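Local coordinates for putative molybdenum cofactor biosynthesis protein D2 (MoaD2) / thiamine S (Mycobacterium smegmatis, PDB 6JC0), which probably serves as the small, ubiquitin-like sulfur-carrier subunit of molybdopterin synthase in molybdenum cofactor biosynthesis, at residues B[11-16]-B[48-53]; B[24-29]-B[44-49]. All blocks are in the same frame, centred on the assembly; numbering follows the deposited sequence.

Interaction 1 (B[11-16]-B[48-53]); sequences VRYFAA and PELARV
Rotation about the first side-chain bonds of Tyr13 and Leu50 brings the two together: CG of Tyr13 is anti to the carbonyl carbon (chi1 -61°), while CG of Leu50 is anti to the backbone N (chi1 177°), and with these settings a leucine methyl meets the ring. This is sheet-to-helix packing in the ubiquitin-like beta-grasp fold of the MoaD/ThiS family, between the end of strand 6-13, with the turn that follows it, and helix 48-54. Leu50 brings its CD2 methyl obliquely to the ring, 4.1 Å from Tyr13 CE1, and the two side chains cross at about a right angle. Within the strand, CG1 of Val11 lies 3.6 Å above one face of the Tyr13 ring, displaced toward the rim. Leu43 from helix 36-44 and Ala18 and Ala21 from helix 16-21 also pack on Tyr13, placing the ring where all three helices meet the sheet. Its hydroxyl reaches past this apolar environment to hydrogen-bond OE2 of Glu26 on the neighbouring strand, which gives the polar end of a buried side chain a partner. A second point of contact, of similar extent, joins helix to helix. Ala16, in the first turn after Ala15 at the N-cap position, offers its methyl and backbone to Val53. Ala16 CA and Val53 CA stand 6.9 Å apart. The CG1 branch of Val53 does most of the touching, 4.1 Å from Ala16 CB and 4.0 Å from Ala16 C, while its CG2 methyl lies 4.1 Å from Ala16 O.

Interaction 2 (B[24-29]-B[44-49]); sequences ETESLE and GARNPE
Glu26 meets Arg46 in a salt bridge that spans from edge strand 25-31 to the turn between helices 36-44 and 48-54. Along the strand, Glu24 and Thr25 come first and fasten it to strand 6-13: the backbone of Glu24 bonds with Tyr13, and OG1 of Thr25 with the carbonyl O of Val11. At Glu26 the side chain turns toward the helices. Its CG sits between the backbone N and the carbonyl carbon (chi1 62°), and the chain then runs out extended to meet Arg46 arriving from the opposite direction. A single guanidinium nitrogen addresses the carboxylate, with Arg46 NH2 2.9 Å from Glu26 OE2 and 3.1 Å from Glu26 OE1. OE1 lies in the guanidinium plane at its edge, but the hydrogen bond to OE2 is weak, bent to 135°, and the two planes are 74° apart. A water accepts from Arg46 NE at 2.9 Å and donates to Glu26 OE2 at 3.3 Å, giving the pair a second, indirect link. Two residues on, Leu28 packs against Leu39 and Leu43 of helix 36-44. Because OE2 also bonds the hydroxyl of Tyr13, it gathers the tyrosine, the arginine and the water; this positive and hydrogen-bonding surround would favour the ionised carboxylate, while the direct link rests on one guanidinium nitrogen, with the planes turned apart, and not on a paired, two-nitrogen grip.

Overall arrangement
Both contacts join helix 48-54, or the turn leading into it, to neighbouring strands of one sheet, and their centres lie about 8 Å apart. Interaction 1 is buried and apolar, made from methyl groups and one aromatic ring at the junction of the sheet with the helices. Interaction 2 lies at the surface, where charge and water replace close hydrocarbon packing and less than half as much area is buried. The side chain of Tyr13 connects the two: its ring belongs to the interior of 11-16/48-53, whereas its hydroxyl, with Tyr13 OH 2.6 Å from Glu26 OE2, reaches the polar border formed by 24-29/44-49.

Interaction 1 (B[11-16]-B[48-53])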
loop_
_atom_site.group_PDB
_atom_site.type_symbol
_atom_site.label_atom_id
_atom_site.label_comp_id
_atom_site.label_asym_id
_atom_site.label_seq_id
_atom_site.Cartn_x
_atom_site.Cartn_y
_atom_site.Cartn_z
ATOM N N VAL B 11 3.358 35.592 -22.403
ATOM C CA VAL B 11 3.390 34.149 -22.582
ATOM C C VAL B 11 4.381 33.529 -21.610
ATOM O O VAL B 11 5.539 33.934 -21.561
ATOM C CB VAL B 11 3.776 33.750 -24.026
ATOM C CG1 VAL B 11 3.854 32.227 -24.156
ATOM C CG2 VAL B 11 2.781 34.320 -25.024
ATOM N N ARG B 12 3.921 32.556 -20.832
ATOM C CA ARG B 12 4.806 31.811 -19.946
ATOM C C ARG B 12 4.968 30.386 -20.460
ATOM O O ARG B 12 3.984 29.658 -20.609
ATOM C CB ARG B 12 4.270 31.802 -18.508
ATOM C CG ARG B 12 4.134 33.186 -17.885
ATOM C CD ARG B 12 3.886 33.116 -16.380
ATOM N NE ARG B 12 2.623 32.454 -16.058
ATOM C CZ ARG B 12 2.214 32.175 -14.823
ATOM N NH1 ARG B 12 2.970 32.496 -13.780
ATOM N NH2 ARG B 12 1.051 31.566 -14.631
ATOM N N TYR B 13 6.210 30.003 -20.744
ATOM C CA TYR B 13 6.517 28.653 -21.206
ATOM C C TYR B 13 6.909 27.757 -20.036
ATOM O O TYR B 13 7.607 28.192 -19.120
ATOM C CB TYR B 13 7.655 28.673 -22.234
ATOM C CG TYR B 13 7.363 29.468 -23.484
ATOM C CD1 TYR B 13 6.657 28.903 -24.538
ATOM C CD2 TYR B 13 7.803 30.781 -23.616
ATOM C CE1 TYR B 13 6.391 29.626 -25.688
ATOM C CE2 TYR B 13 7.538 31.511 -24.759
ATOM C CZ TYR B 13 6.833 30.927 -25.792
ATOM O OH TYR B 13 6.562 31.646 -26.933
ATOM N N PHE B 14 6.482 26.501 -20.076
ATOM C CA PHE B 14 6.834 25.563 -19.015
ATOM C C PHE B 14 7.488 24.294 -19.546
ATOM O O PHE B 14 7.178 23.830 -20.649
ATOM C CB PHE B 14 5.596 25.214 -18.188
ATOM C CG PHE B 14 5.121 26.343 -17.336
ATOM C CD1 PHE B 14 4.212 27.263 -17.832
ATOM C CD2 PHE B 14 5.618 26.515 -16.055
ATOM C CE1 PHE B 14 3.789 28.319 -17.057
ATOM C CE2 PHE B 14 5.198 27.570 -15.275
ATOM C CZ PHE B 14 4.282 28.472 -15.775
ATOM N N ALA B 15 8.405 23.762 -18.743
ATOM C CA ALA B 15 9.094 22.500 -19.009
ATOM C C ALA B 15 9.628 22.409 -20.433
ATOM O O ALA B 15 10.450 23.229 -20.844
ATOM C CB ALA B 15 8.171 21.331 -18.716
ATOM N N ALA B 16 9.147 21.419 -21.180
ATOM C CA ALA B 16 9.615 21.188 -22.543
ATOM C C ALA B 16 9.412 22.406 -23.446
ATOM O O ALA B 16 10.221 22.658 -24.334
ATOM C CB ALA B 16 8.922 19.973 -23.142
ATOM N N PRO B 48 11.298 25.192 -35.288
ATOM C CA PRO B 48 10.581 23.927 -35.474
ATOM C C PRO B 48 10.447 23.097 -34.199
ATOM O O PRO B 48 9.463 22.374 -34.057
ATOM C CB PRO B 48 11.444 23.191 -36.499
ATOM C CG PRO B 48 12.065 24.283 -37.292
ATOM C CD PRO B 48 12.345 25.381 -36.308
ATOM N N GLU B 49 11.419 23.194 -33.296
ATOM C CA GLU B 49 11.398 22.407 -32.067
ATOM C C GLU B 49 10.257 22.856 -31.158
ATOM O O GLU B 49 9.505 22.028 -30.642
ATOM C CB GLU B 49 12.732 22.510 -31.324
ATOM C CG GLU B 49 13.954 22.156 -32.161
ATOM C CD GLU B 49 14.505 23.343 -32.935
ATOM O OE1 GLU B 49 13.810 23.840 -33.848
ATOM O OE2 GLU B 49 15.631 23.783 -32.625
ATOM N N LEU B 50 10.131 24.163 -30.963
ATOM C CA LEU B 50 9.029 24.702 -30.175
ATOM C C LEU B 50 7.704 24.359 -30.842
ATOM O O LEU B 50 6.771 23.898 -30.184
ATOM C CB LEU B 50 9.161 26.216 -29.998
ATOM C CG LEU B 50 8.005 26.876 -29.242
ATOM C CD1 LEU B 50 7.817 26.231 -27.872
ATOM C CD2 LEU B 50 8.212 28.381 -29.115
ATOM N N ALA B 51 7.639 24.576 -32.155
ATOM C CA ALA B 51 6.445 24.264 -32.933
ATOM C C ALA B 51 6.019 22.818 -32.706
ATOM O O ALA B 51 4.830 22.522 -32.578
ATOM C CB ALA B 51 6.693 24.521 -34.413
ATOM N N ARG B 52 7.010 21.932 -32.639
ATOM C CA ARG B 52 6.786 20.511 -32.398
ATOM C C ARG B 52 6.209 20.260 -31.001
ATOM O O ARG B 52 5.223 19.540 -30.848
ATOM C CB ARG B 52 8.101 19.742 -32.575
ATOM C CG ARG B 52 7.945 18.338 -33.137
ATOM C CD ARG B 52 9.300 17.664 -33.366
ATOM N NE ARG B 52 10.160 18.426 -34.271
ATOM C CZ ARG B 52 11.295 19.017 -33.905
ATOM N NH1 ARG B 52 11.718 18.929 -32.651
ATOM N NH2 ARG B 52 12.012 19.692 -34.797
ATOM N N VAL B 53 6.825 20.862 -29.988
ATOM C CA VAL B 53 6.368 20.711 -28.610
ATOM C C VAL B 53 4.960 21.272 -28.417
ATOM O O VAL B 53 4.149 20.693 -27.689
ATOM C CB VAL B 53 7.340 21.396 -27.622
ATOM C CG1 VAL B 53 6.701 21.561 -26.239
ATOM C CG2 VAL B 53 8.636 20.602 -27.521
#

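Interaction 2 (B[24-29]-B[44-49])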
loop_
_atom_site.group_PDB
_atom_site.type_symbol
_atom_site.label_atom_id
_atom_site.label_comp_id
_atom_site.label_asym_id
_atom_site.label_seq_id
_atom_site.Cartn_x
_atom_site.Cartn_y
_atom_site.Cartn_z
ATOM N N GLU B 24 11.732 31.511 -20.684
ATOM C CA GLU B 24 10.656 31.137 -19.777
ATOM C C GLU B 24 9.415 31.981 -20.028
ATOM O O GLU B 24 8.292 31.551 -19.765
ATOM C CB GLU B 24 11.107 31.283 -18.326
ATOM C CG GLU B 24 12.320 30.439 -17.983
ATOM C CD GLU B 24 12.801 30.664 -16.567
ATOM O OE1 GLU B 24 12.018 30.411 -15.624
ATOM O OE2 GLU B 24 13.961 31.097 -16.398
ATOM N N THR B 25 9.627 33.183 -20.546
ATOM C CA THR B 25 8.532 34.108 -20.771
ATOM C C THR B 25 8.869 35.112 -21.869
ATOM O O THR B 25 10.036 35.353 -22.169
ATOM C CB THR B 25 8.171 34.877 -19.480
ATOM O OG1 THR B 25 6.905 35.531 -19.644
ATOM C CG2 THR B 25 9.240 35.916 -19.152
ATOM N N GLU B 26 7.835 35.675 -22.480
ATOM C CA GLU B 26 8.004 36.808 -23.379
ATOM C C GLU B 26 6.713 37.604 -23.411
ATOM O O GLU B 26 5.647 37.085 -23.070
ATOM C CB GLU B 26 8.393 36.358 -24.791
ATOM C CG GLU B 26 7.357 35.488 -25.489
ATOM C CD GLU B 26 7.744 35.150 -26.918
ATOM O OE1 GLU B 26 7.981 36.082 -27.714
ATOM O OE2 GLU B 26 7.814 33.948 -27.248
ATOM N N SER B 27 6.820 38.867 -23.804
ATOM C CA SER B 27 5.656 39.723 -23.965
ATOM C C SER B 27 5.449 39.981 -25.451
ATOM O O SER B 27 6.414 40.146 -26.201
ATOM C CB SER B 27 5.826 41.033 -23.198
ATOM O OG SER B 27 4.613 41.765 -23.182
ATOM N N LEU B 28 4.193 40.016 -25.876
ATOM C CA LEU B 28 3.889 40.017 -27.296
ATOM C C LEU B 28 2.717 40.917 -27.656
ATOM O O LEU B 28 1.697 40.923 -26.970
ATOM C CB LEU B 28 3.589 38.591 -27.756
ATOM C CG LEU B 28 4.184 38.190 -29.097
ATOM C CD1 LEU B 28 5.699 38.169 -28.986
ATOM C CD2 LEU B 28 3.640 36.838 -29.532
ATOM N N GLU B 29 2.865 41.668 -28.744
ATOM C CA GLU B 29 1.746 42.408 -29.312
ATOM C C GLU B 29 1.047 41.570 -30.376
ATOM O O GLU B 29 1.666 41.169 -31.364
ATOM C CB GLU B 29 2.216 43.733 -29.919
ATOM C CG GLU B 29 2.401 44.861 -28.920
ATOM C CD GLU B 29 2.766 46.176 -29.592
ATOM O OE1 GLU B 29 3.588 46.158 -30.534
ATOM O OE2 GLU B 29 2.224 47.226 -29.186
ATOM N N GLY B 44 4.964 29.345 -32.631
ATOM C CA GLY B 44 5.676 28.214 -33.195
ATOM C C GLY B 44 6.619 28.597 -34.318
ATOM O O GLY B 44 7.522 27.838 -34.668
ATOM N N ALA B 45 6.416 29.784 -34.880
ATOM C CA ALA B 45 7.249 30.260 -35.975
ATOM C C ALA B 45 8.683 30.524 -35.506
ATOM O O ALA B 45 9.596 30.664 -36.320
ATOM C CB ALA B 45 6.644 31.510 -36.589
ATOM N N ARG B 46 8.871 30.588 -34.188
ATOM C CA ARG B 46 10.191 30.783 -33.591
ATOM C C ARG B 46 11.196 29.742 -34.090
ATOM O O ARG B 46 12.200 30.080 -34.715
ATOM C CB ARG B 46 10.092 30.735 -32.063
ATOM C CG ARG B 46 11.428 30.848 -31.337
ATOM C CD ARG B 46 11.240 30.910 -29.824
ATOM N NE ARG B 46 10.493 32.099 -29.420
ATOM C CZ ARG B 46 11.054 33.252 -29.068
ATOM N NH1 ARG B 46 12.373 33.375 -29.064
ATOM N NH2 ARG B 46 10.295 34.282 -28.720
ATOM N N ASN B 47 10.916 28.476 -33.810
ATOM C CA ASN B 47 11.742 27.378 -34.292
ATOM C C ASN B 47 10.909 26.105 -34.389
ATOM O O ASN B 47 9.914 25.958 -33.680
ATOM C CB ASN B 47 12.963 27.168 -33.382
ATOM C CG ASN B 47 12.585 26.766 -31.964
ATOM O OD1 ASN B 47 12.227 25.621 -31.710
ATOM N ND2 ASN B 47 12.678 27.706 -31.033
ATOM N N PRO B 48 11.298 25.192 -35.288
ATOM C CA PRO B 48 10.581 23.927 -35.474
ATOM C C PRO B 48 10.447 23.097 -34.199
ATOM O O PRO B 48 9.463 22.374 -34.057
ATOM C CB PRO B 48 11.444 23.191 -36.499
ATOM C CG PRO B 48 12.065 24.283 -37.292
ATOM C CD PRO B 48 12.345 25.381 -36.308
ATOM N N GLU B 49 11.419 23.194 -33.296
ATOM C CA GLU B 49 11.398 22.407 -32.067
ATOM C C GLU B 49 10.257 22.856 -31.158
ATOM O O GLU B 49 9.505 22.028 -30.642
ATOM C CB GLU B 49 12.732 22.510 -31.324
ATOM C CG GLU B 49 13.954 22.156 -32.161
ATOM C CD GLU B 49 14.505 23.343 -32.935
ATOM O OE1 GLU B 49 13.810 23.840 -33.848
ATOM O OE2 GLU B 49 15.631 23.783 -32.625
HETATM O O HOH W 1 7.673 31.770 -29.694
#